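Local coordinates for ferric vibriobactin ABC transporter, periplasmic ferric vibriobactin-binding protein (Vibrio cholerae, PDB 3R5T) that probably binds iron-loaded vibriobactin in the periplasm of Vibrio cholerae and passes it to an ABC transporter for uptake, at residues 55-58 with 59-62; 119-122 with 123-127; 219-222 with 223-226. All coordinates share one frame; numbering follows the deposited sequence. Where two conformers were deposited one is given.

Contact 1 of 3, residues 55-58 with 59-62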
ATOM      1  N   PHE A  55      -0.859  -6.762 -12.594  1.00 15.38           N
ATOM      2  CA  PHE A  55      -0.526  -7.003 -11.192  1.00 14.99           C
ATOM      3  C   PHE A  55       0.589  -6.035 -10.791  1.00 14.59           C
ATOM      4  O   PHE A  55       1.431  -5.667 -11.607  1.00 19.88           O
ATOM      5  CB  PHE A  55      -0.003  -8.432 -11.009  1.00 16.55           C
ATOM      6  CG  PHE A  55      -1.068  -9.511 -10.986  1.00 18.40           C
ATOM      7  CD1 PHE A  55      -2.402  -9.220 -10.736  1.00 15.97           C
ATOM      8  CD2 PHE A  55      -0.702 -10.834 -11.162  1.00 18.20           C
ATOM      9  CE1 PHE A  55      -3.345 -10.253 -10.685  1.00 17.20           C
ATOM     10  CE2 PHE A  55      -1.635 -11.860 -11.110  1.00 18.18           C
ATOM     11  CZ  PHE A  55      -2.956 -11.564 -10.867  1.00 17.62           C
ATOM     12  N   PHE A  56       0.648  -5.646  -9.518  1.00 14.98           N
ATOM     13  CA  PHE A  56       1.756  -4.785  -9.075  1.00 13.79           C
ATOM     14  C   PHE A  56       3.083  -5.502  -9.219  1.00 15.03           C
ATOM     15  O   PHE A  56       3.207  -6.675  -8.838  1.00 16.52           O
ATOM     16  CB  PHE A  56       1.572  -4.277  -7.636  1.00 14.25           C
ATOM     17  CG  PHE A  56       0.451  -3.289  -7.470  1.00 15.97           C
ATOM     18  CD1 PHE A  56       0.316  -2.208  -8.336  1.00 16.37           C
ATOM     19  CD2 PHE A  56      -0.472  -3.435  -6.451  1.00 14.12           C
ATOM     20  CE1 PHE A  56      -0.719  -1.295  -8.169  1.00 15.98           C
ATOM     21  CE2 PHE A  56      -1.503  -2.517  -6.271  1.00 15.58           C
ATOM     22  CZ  PHE A  56      -1.636  -1.464  -7.144  1.00 15.23           C
ATOM     23  N   GLU A  57       4.086  -4.805  -9.743  1.00 16.37           N
ATOM     24  CA  GLU A  57       5.343  -5.449 -10.123  1.00 16.91           C
ATOM     25  C   GLU A  57       6.133  -6.023  -8.954  1.00 16.70           C
ATOM     26  O   GLU A  57       6.882  -6.982  -9.125  1.00 16.77           O
ATOM     27  CB  GLU A  57       6.221  -4.470 -10.916  1.00 18.67           C
ATOM     28  CG  GLU A  57       7.431  -5.112 -11.568  1.00 21.43           C
ATOM     29  CD  GLU A  57       7.090  -6.162 -12.628  1.00 23.60           C
ATOM     30  OE1 GLU A  57       5.926  -6.256 -13.081  1.00 25.48           O
ATOM     31  OE2 GLU A  57       8.014  -6.906 -13.006  1.00 23.23           O
ATOM     32  N   GLN A  58       5.968  -5.446  -7.772  1.00 15.23           N
ATOM     33  CA  GLN A  58       6.693  -5.973  -6.619  1.00 14.52           C
ATOM     34  C   GLN A  58       6.359  -7.440  -6.302  1.00 14.65           C
ATOM     35  O   GLN A  58       7.168  -8.127  -5.663  1.00 15.34           O
ATOM     36  CB  GLN A  58       6.488  -5.104  -5.378  1.00 14.14           C
ATOM     37  CG  GLN A  58       5.036  -5.019  -4.889  1.00 13.58           C
ATOM     38  CD  GLN A  58       4.284  -3.841  -5.449  1.00 15.66           C
ATOM     39  OE1 GLN A  58       4.639  -3.302  -6.518  1.00 15.78           O
ATOM     40  NE2 GLN A  58       3.224  -3.417  -4.746  1.00 17.37           N
ATOM     41  N   TRP A  59       5.161  -7.893  -6.690  1.00 15.21           N
ATOM     42  CA  TRP A  59       4.731  -9.273  -6.399  1.00 15.01           C
ATOM     43  C   TRP A  59       4.233 -10.072  -7.603  1.00 16.62           C
ATOM     44  O   TRP A  59       3.859 -11.234  -7.455  1.00 16.60           O
ATOM     45  CB  TRP A  59       3.720  -9.360  -5.225  1.00 13.45           C
ATOM     46  CG  TRP A  59       2.512  -8.476  -5.322  1.00 13.75           C
ATOM     47  CD1 TRP A  59       2.293  -7.323  -4.632  1.00 13.25           C
ATOM     48  CD2 TRP A  59       1.353  -8.684  -6.140  1.00 14.91           C
ATOM     49  NE1 TRP A  59       1.076  -6.787  -4.967  1.00 14.26           N
ATOM     50  CE2 TRP A  59       0.474  -7.602  -5.893  1.00 14.55           C
ATOM     51  CE3 TRP A  59       0.966  -9.677  -7.045  1.00 14.51           C
ATOM     52  CZ2 TRP A  59      -0.765  -7.490  -6.517  1.00 15.95           C
ATOM     53  CZ3 TRP A  59      -0.259  -9.563  -7.657  1.00 15.01           C
ATOM     54  CH2 TRP A  59      -1.110  -8.482  -7.393  1.00 15.95           C
ATOM     55  N   ARG A  60       4.263  -9.468  -8.786  1.00 16.24           N
ATOM     56  CA  ARG A  60       3.772 -10.144  -9.985  1.00 18.09           C
ATOM     57  C   ARG A  60       4.382 -11.529 -10.184  1.00 17.98           C
ATOM     58  O   ARG A  60       3.662 -12.505 -10.407  1.00 18.06           O
ATOM     59  CB  ARG A  60       4.016  -9.296 -11.238  1.00 19.76           C
ATOM     60  CG  ARG A  60       3.467  -9.925 -12.535  1.00 19.92           C
ATOM     61  CD  ARG A  60       3.846  -9.107 -13.758  1.00 19.49           C
ATOM     62  NE  ARG A  60       5.286  -8.869 -13.839  1.00 20.06           N
ATOM     63  CZ  ARG A  60       6.162  -9.724 -14.355  1.00 22.72           C
ATOM     64  NH1 ARG A  60       5.762 -10.891 -14.855  1.00 25.59           N
ATOM     65  NH2 ARG A  60       7.445  -9.403 -14.378  1.00 22.62           N
ATOM     66  N   LYS A  61       5.706 -11.616 -10.127  1.00 18.02           N
ATOM     67  CA  LYS A  61       6.362 -12.890 -10.404  1.00 18.95           C
ATOM     68  C   LYS A  61       5.996 -13.952  -9.366  1.00 19.79           C
ATOM     69  O   LYS A  61       5.832 -15.126  -9.718  1.00 21.94           O
ATOM     70  CB  LYS A  61       7.882 -12.723 -10.478  1.00 21.19           C
ATOM     71  CG  LYS A  61       8.322 -11.847 -11.639  1.00 24.95           C
ATOM     72  CD  LYS A  61       9.840 -11.833 -11.792  1.00 28.86           C
ATOM     73  CE  LYS A  61      10.517 -11.191 -10.594  1.00 31.92           C
ATOM     74  NZ  LYS A  61      10.142  -9.753 -10.422  1.00 34.10           N
ATOM     75  N   LEU A  62       5.862 -13.548  -8.104  1.00 15.74           N
ATOM     76  CA  LEU A  62       5.404 -14.452  -7.063  1.00 16.65           C
ATOM     77  C   LEU A  62       3.964 -14.923  -7.318  1.00 16.72           C
ATOM     78  O   LEU A  62       3.653 -16.102  -7.159  1.00 17.36           O
ATOM     79  CB  LEU A  62       5.533 -13.793  -5.679  1.00 18.37           C
ATOM     80  CG  LEU A  62       5.140 -14.669  -4.489  1.00 19.62           C
ATOM     81  CD1 LEU A  62       6.055 -15.876  -4.395  1.00 21.10           C
ATOM     82  CD2 LEU A  62       5.179 -13.868  -3.199  1.00 19.97           C
TER
HETATM   83  O   HOH W   1       7.657  -9.602  -9.256  1.00 25.57           O
HETATM   84  O   HOH W   2      10.512  -7.034 -11.571  1.00 47.05           O
HETATM   85  O   HOH W   3       7.569 -11.197  -7.176  1.00 25.11           O
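F56 O is approached by the backbone N-H groups of W59 and R60, which closes a turn just before helix 60-65. The W59 N to F56 O bond is 3.1 Å long, with its donor lying above the carbonyl plane, and the second bond, from R60 N, is weak. The W59 side chain folds back over this turn: CG sits between the backbone N and the carbonyl carbon (chi1 52°), which carries the indole across the preceding residues. F56 N lies over one indole face and has no hydrogen-bonding partner in the model. Further along the ring, W59 CZ3 comes 3.4 Å from F55 CG, over one face of the phenyl; the two rings are inclined obliquely, at 44°. W59 NE1 reaches F56 CB at 3.7 Å. Helix 31-39 and F273 also touch this indole, while the F56 side chain meets the bound vibriobactin.

E57 and R60 point the same way and meet side-on. R60 NE donates to E57 OE1 at 2.8 Å and R60 NH2 to E57 OE2 at 2.9 Å, both oxygens being met on their syn sides, with the carboxylate and guanidinium planes 26° apart. R60 NH1 has its own partner in E64. One water accepts from K61 N and K61 NZ and donates to E57 O; a second links E57 OE2 to K61 NZ. The chemistry thus divides the turn: aromatic packing backs a pocket residue, whereas the bidentate, side-on salt bridge and the waters tie the exposed side to the start of the helix.

Contact 2 of 3, residues 119-122 with 123-127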
ATOM      1  N   SER A 119      -6.740   1.909   3.235  1.00 15.23           N
ATOM      2  CA  SER A 119      -6.285   3.290   3.076  1.00 14.71           C
ATOM      3  C   SER A 119      -5.811   3.971   4.359  1.00 16.21           C
ATOM      4  O   SER A 119      -5.188   5.019   4.295  1.00 16.97           O
ATOM      5  CB  SER A 119      -7.372   4.146   2.394  1.00 16.51           C
ATOM      6  OG  SER A 119      -8.468   4.428   3.263  1.00 14.96           O
ATOM      7  N   ASP A 120      -6.128   3.399   5.513  1.00 19.11           N
ATOM      8  CA  ASP A 120      -5.777   4.057   6.774  1.00 22.84           C
ATOM      9  C   ASP A 120      -5.118   3.116   7.757  1.00 22.39           C
ATOM     10  O   ASP A 120      -5.143   3.347   8.974  1.00 23.52           O
ATOM     11  CB  ASP A 120      -7.005   4.690   7.423  1.00 22.47           C
ATOM     12  CG  ASP A 120      -8.080   3.675   7.779  1.00 21.31           C
ATOM     13  OD1 ASP A 120      -9.010   4.091   8.510  1.00 21.71           O
ATOM     14  OD2 ASP A 120      -8.016   2.495   7.344  1.00 20.95           O
ATOM     15  N   GLN A 121      -4.519   2.055   7.242  1.00 15.22           N
ATOM     16  CA  GLN A 121      -3.755   1.201   8.139  1.00 17.88           C
ATOM     17  C   GLN A 121      -2.451   0.773   7.494  1.00 16.73           C
ATOM     18  O   GLN A 121      -2.262   0.864   6.289  1.00 17.27           O
ATOM     19  CB  GLN A 121      -4.576   0.013   8.669  1.00 23.30           C
ATOM     20  CG  GLN A 121      -5.176  -0.842   7.587  1.00 19.08           C
ATOM     21  CD  GLN A 121      -6.046  -2.005   8.117  1.00 21.29           C
ATOM     22  OE1 GLN A 121      -5.806  -2.547   9.196  1.00 21.70           O
ATOM     23  NE2 GLN A 121      -7.061  -2.380   7.348  1.00 20.78           N
ATOM     24  N   THR A 122      -1.508   0.384   8.330  1.00 17.37           N
ATOM     25  CA  THR A 122      -0.244  -0.148   7.853  1.00 16.29           C
ATOM     26  C   THR A 122      -0.497  -1.443   7.087  1.00 14.91           C
ATOM     27  O   THR A 122      -1.549  -2.061   7.244  1.00 13.56           O
ATOM     28  CB  THR A 122       0.679  -0.466   9.016  1.00 16.36           C
ATOM     29  OG1 THR A 122       0.021  -1.381   9.894  1.00 16.22           O
ATOM     30  CG2 THR A 122       1.002   0.785   9.808  1.00 15.95           C
ATOM     31  N   TRP A 123       0.471  -1.894   6.303  1.00 13.58           N
ATOM     32  CA  TRP A 123       0.317  -3.216   5.712  1.00 13.22           C
ATOM     33  C   TRP A 123       0.221  -4.283   6.820  1.00 14.48           C
ATOM     34  O   TRP A 123      -0.501  -5.267   6.666  1.00 14.46           O
ATOM     35  CB  TRP A 123       1.403  -3.540   4.664  1.00 13.28           C
ATOM     36  CG  TRP A 123       2.759  -3.873   5.205  1.00 13.94           C
ATOM     37  CD1 TRP A 123       3.855  -3.046   5.261  1.00 14.90           C
ATOM     38  CD2 TRP A 123       3.180  -5.130   5.724  1.00 15.21           C
ATOM     39  NE1 TRP A 123       4.927  -3.720   5.789  1.00 15.91           N
ATOM     40  CE2 TRP A 123       4.538  -4.999   6.096  1.00 15.11           C
ATOM     41  CE3 TRP A 123       2.533  -6.359   5.942  1.00 15.97           C
ATOM     42  CZ2 TRP A 123       5.265  -6.060   6.645  1.00 15.49           C
ATOM     43  CZ3 TRP A 123       3.254  -7.403   6.496  1.00 15.65           C
ATOM     44  CH2 TRP A 123       4.602  -7.248   6.850  1.00 15.45           C
ATOM     45  N   GLN A 124       0.935  -4.084   7.926  1.00 14.18           N
ATOM     46  CA  GLN A 124       0.894  -5.038   9.016  1.00 13.32           C
ATOM     47  C   GLN A 124      -0.504  -5.166   9.596  1.00 12.31           C
ATOM     48  O   GLN A 124      -0.958  -6.289   9.878  1.00 13.21           O
ATOM     49  CB  GLN A 124       1.876  -4.630  10.111  1.00 15.48           C
ATOM     50  CG  GLN A 124       3.345  -4.725   9.694  1.00 16.48           C
ATOM     51  CD  GLN A 124       3.934  -3.408   9.220  1.00 18.09           C
ATOM     52  OE1 GLN A 124       3.297  -2.615   8.500  1.00 15.97           O
ATOM     53  NE2 GLN A 124       5.176  -3.178   9.606  1.00 21.58           N
ATOM     54  N   SER A 125      -1.180  -4.044   9.796  1.00 12.98           N
ATOM     55  CA  SER A 125      -2.533  -4.056  10.341  0.51 13.40           C
ATOM     56  C   SER A 125      -3.491  -4.766   9.383  1.00 13.41           C
ATOM     57  O   SER A 125      -4.362  -5.537   9.796  1.00 12.59           O
ATOM     58  CB  SER A 125      -2.992  -2.627  10.616  0.51 14.36           C
ATOM     59  OG  SER A 125      -4.319  -2.594  11.109  0.51 14.19           O
ATOM     60  N   LEU A 126      -3.332  -4.504   8.091  1.00 12.86           N
ATOM     61  CA  LEU A 126      -4.144  -5.186   7.102  1.00 12.81           C
ATOM     62  C   LEU A 126      -3.828  -6.690   7.131  1.00 13.35           C
ATOM     63  O   LEU A 126      -4.732  -7.514   7.065  1.00 15.83           O
ATOM     64  CB  LEU A 126      -3.859  -4.599   5.731  1.00 12.21           C
ATOM     65  CG  LEU A 126      -4.645  -5.215   4.573  1.00 12.98           C
ATOM     66  CD1 LEU A 126      -6.131  -4.922   4.729  1.00 12.36           C
ATOM     67  CD2 LEU A 126      -4.130  -4.718   3.212  1.00 13.59           C
ATOM     68  N   ALA A 127      -2.549  -7.044   7.228  1.00 13.27           N
ATOM     69  CA  ALA A 127      -2.179  -8.467   7.315  1.00 12.18           C
ATOM     70  C   ALA A 127      -2.825  -9.147   8.525  1.00 13.54           C
ATOM     71  O   ALA A 127      -3.290 -10.284   8.452  1.00 14.33           O
ATOM     72  CB  ALA A 127      -0.678  -8.622   7.363  1.00 12.66           C
TER
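A threonine N-cap opens helix 123-134: T122 and S125 meet where the chain leaves the loop after strand 113-116. T122 OG1 accepts from S125 N at 2.9 Å, with an N-H...O angle of 157°. The hydroxyl reaches that amide because OG1 stands between the backbone N and the carbonyl carbon (chi1 57°), which turns it over the first helical turn. T122 O then starts the regular helical bonding by accepting from L126 N at 3.1 Å, and W123 O takes A127 N at 2.8 Å in the next step.

Caps of this kind supply an acceptor to an N-H of the first helical turn, which has no preceding carbonyl to use; here the cap lies where a strand-to-helix connection follows 113-116, an outermost strand of the five-stranded parallel sheet. Q121 adds a second layer beside the cap. Its side chain, extended beyond CG, runs past S125 toward L126, and its NE2 lies 3.8 Å from L126 CD1, the two side chains crossing at about a right angle. That same NE2 donates to D117 O and is also hydrogen-bonded to Q129 OE1, so the amide is held by residues before and after the cap. Q121 OE1 and S125 OG are modelled implausibly close, and S125 has two deposited conformers, so the details of that bond are doubtful.

On the other flank, Q124 bends at chi2 (96°) so that its OE1 comes 3.4 Å from T122 CB and also lies 3.2 Å above one face of the W123 ring, offset toward the rim. Q124 NE2 bonds to E148 of helix 137-155, and the W123 indole packs edge-to-face with F147 of that helix.

Contact 3 of 3, residues 219-222 with 223-226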
ATOM      1  N   TYR A 219      -2.720  21.814  -7.093  1.00 21.10           N
ATOM      2  CA  TYR A 219      -1.290  21.864  -7.359  1.00 22.03           C
ATOM      3  C   TYR A 219      -0.565  22.939  -6.557  1.00 21.88           C
ATOM      4  O   TYR A 219       0.509  22.684  -6.011  1.00 21.14           O
ATOM      5  CB  TYR A 219      -1.081  22.124  -8.845  1.00 21.24           C
ATOM      6  CG  TYR A 219       0.339  22.440  -9.252  1.00 19.42           C
ATOM      7  CD1 TYR A 219       0.689  23.720  -9.663  1.00 19.26           C
ATOM      8  CD2 TYR A 219       1.328  21.467  -9.227  1.00 17.98           C
ATOM      9  CE1 TYR A 219       1.972  24.022 -10.062  1.00 21.94           C
ATOM     10  CE2 TYR A 219       2.630  21.762  -9.612  1.00 19.95           C
ATOM     11  CZ  TYR A 219       2.942  23.045 -10.015  1.00 20.87           C
ATOM     12  OH  TYR A 219       4.211  23.359 -10.423  1.00 22.88           O
ATOM     13  N   GLU A 220      -1.149  24.130  -6.501  1.00 19.46           N
ATOM     14  CA  GLU A 220      -0.512  25.273  -5.834  1.00 21.75           C
ATOM     15  C   GLU A 220      -0.108  24.985  -4.390  1.00 21.30           C
ATOM     16  O   GLU A 220       0.858  25.561  -3.881  1.00 22.55           O
ATOM     17  CB  GLU A 220      -1.412  26.521  -5.856  1.00 26.44           C
ATOM     18  CG  GLU A 220      -1.532  27.182  -7.211  1.00 31.80           C
ATOM     19  CD  GLU A 220      -2.226  26.294  -8.212  1.00 39.34           C
ATOM     20  OE1 GLU A 220      -3.182  25.592  -7.806  1.00 36.35           O
ATOM     21  OE2 GLU A 220      -1.812  26.300  -9.395  1.00 41.36           O
ATOM     22  N   HIS A 221      -0.854  24.123  -3.707  1.00 17.78           N
ATOM     23  CA  HIS A 221      -0.526  23.822  -2.311  1.00 19.25           C
ATOM     24  C   HIS A 221       0.832  23.142  -2.138  1.00 18.73           C
ATOM     25  O   HIS A 221       1.402  23.178  -1.039  1.00 20.46           O
ATOM     26  CB  HIS A 221      -1.620  22.985  -1.640  1.00 22.58           C
ATOM     27  CG  HIS A 221      -2.899  23.729  -1.399  1.00 24.21           C
ATOM     28  ND1 HIS A 221      -2.981  24.831  -0.574  1.00 25.19           N
ATOM     29  CD2 HIS A 221      -4.154  23.511  -1.860  1.00 24.82           C
ATOM     30  CE1 HIS A 221      -4.230  25.267  -0.547  1.00 25.58           C
ATOM     31  NE2 HIS A 221      -4.961  24.483  -1.320  1.00 25.22           N
ATOM     32  N   LEU A 222       1.329  22.487  -3.187  1.00 20.97           N
ATOM     33  CA  LEU A 222       2.663  21.889  -3.125  1.00 19.84           C
ATOM     34  C   LEU A 222       3.725  22.907  -2.742  1.00 21.57           C
ATOM     35  O   LEU A 222       4.704  22.568  -2.066  1.00 21.09           O
ATOM     36  CB  LEU A 222       3.047  21.234  -4.459  1.00 18.90           C
ATOM     37  CG  LEU A 222       2.341  19.935  -4.869  1.00 17.61           C
ATOM     38  CD1 LEU A 222       2.840  19.522  -6.240  1.00 20.00           C
ATOM     39  CD2 LEU A 222       2.569  18.816  -3.841  1.00 17.31           C
ATOM     40  N   THR A 223       3.533  24.159  -3.150  1.00 19.72           N
ATOM     41  CA  THR A 223       4.507  25.200  -2.820  1.00 21.42           C
ATOM     42  C   THR A 223       4.573  25.492  -1.328  1.00 22.58           C
ATOM     43  O   THR A 223       5.516  26.121  -0.875  1.00 23.89           O
ATOM     44  CB  THR A 223       4.220  26.535  -3.531  1.00 22.58           C
ATOM     45  OG1 THR A 223       2.995  27.092  -3.035  1.00 21.32           O
ATOM     46  CG2 THR A 223       4.146  26.351  -5.045  1.00 21.33           C
ATOM     47  N   GLN A 224       3.571  25.031  -0.576  1.00 22.85           N
ATOM     48  CA  GLN A 224       3.478  25.333   0.853  1.00 23.65           C
ATOM     49  C   GLN A 224       4.086  24.256   1.740  1.00 22.50           C
ATOM     50  O   GLN A 224       4.136  24.421   2.963  1.00 22.45           O
ATOM     51  CB  GLN A 224       2.019  25.587   1.238  1.00 25.67           C
ATOM     52  CG  GLN A 224       1.413  26.770   0.481  1.00 28.18           C
ATOM     53  CD  GLN A 224      -0.073  26.961   0.755  1.00 31.10           C
ATOM     54  OE1 GLN A 224      -0.893  26.125   0.401  1.00 30.69           O
ATOM     55  NE2 GLN A 224      -0.422  28.087   1.376  1.00 34.30           N
ATOM     56  N   LEU A 225       4.569  23.174   1.134  1.00 20.11           N
ATOM     57  CA  LEU A 225       5.188  22.098   1.915  1.00 21.51           C
ATOM     58  C   LEU A 225       6.482  22.581   2.580  1.00 24.86           C
ATOM     59  O   LEU A 225       7.287  23.285   1.969  1.00 25.66           O
ATOM     60  CB  LEU A 225       5.432  20.868   1.033  1.00 20.82           C
ATOM     61  CG  LEU A 225       4.158  20.191   0.535  1.00 24.57           C
ATOM     62  CD1 LEU A 225       4.471  19.170  -0.559  1.00 25.25           C
ATOM     63  CD2 LEU A 225       3.436  19.529   1.691  1.00 24.04           C
ATOM     64  N   GLN A 226       6.684  22.216   3.842  1.00 25.07           N
ATOM     65  CA  GLN A 226       7.816  22.772   4.577  1.00 28.49           C
ATOM     66  C   GLN A 226       8.969  21.801   4.829  1.00 26.72           C
ATOM     67  O   GLN A 226      10.066  22.226   5.212  1.00 26.98           O
ATOM     68  CB  GLN A 226       7.354  23.384   5.904  1.00 30.73           C
ATOM     69  CG  GLN A 226       6.337  24.515   5.768  1.00 36.86           C
ATOM     70  CD  GLN A 226       6.957  25.845   5.345  1.00 42.57           C
ATOM     71  OE1 GLN A 226       6.394  26.913   5.603  1.00 46.55           O
ATOM     72  NE2 GLN A 226       8.115  25.786   4.697  1.00 41.04           N
TER
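H221 and Q224 lie side by side and are joined through their side-chain ends. H221 ND1 donates to Q224 OE1 at 2.6 Å, with an N-H...O angle of 166°, and the oxygen lies close to the imidazole plane. Both residues have CG beside the backbone N and anti to the carbonyl carbon (chi1 -70° in H221); the glutamine is extended beyond CG, which brings its amide level with the ring, the two planes only 19° apart. W204 stacks on the imidazole, so the ring is held both at its edge and over a face.

T223 differs: its OG1 stands between the backbone N and the carbonyl carbon and turns back to donate to E220 O at 2.8 Å, approaching the carbonyl almost end-on. That oxygen, E220 O, also accepts T223 N at 3.1 Å from above the carbonyl plane, and is therefore gripped twice by one residue. Q224 N to H221 O at 2.9 Å and L225 N to L222 O at 3.3 Å continue the same three-residue spacing, the pattern of 3-10 turns.

Inward, L222 and L225 run alongside each other, with CD2 of L222 touching CD1 of L225 at 3.8 Å; both rest on V168 of strand 165-169. With Q224 OE1 as acceptor, H221 ND1 carries the proton; the bond is consistent with the modelled ring and amide flips, and together with the W204 stack it probably limits rotation of the imidazole.

Contacts 1 and 2 each join a loop to the start of a helix, and both follow strands of the parallel sheet, 44-49 and 113-116; side chains of both also touch helices 31-39 and 272-286. Their centres are 19 Å apart. Contact 3 follows strand 214-217 of the mixed sheet, with its centre 33 Å from that of contact 1 across the chain's centre. All three are partly buried, though contact 2 is nearest the chain's centre and contact 3 farthest from it. Contact 1 alone includes a vibriobactin-pocket residue and a salt bridge; contact 2 relies on a neutral hydroxyl cap, and contact 3 on a histidine-glutamine bond and successive backbone bonds between residues three apart.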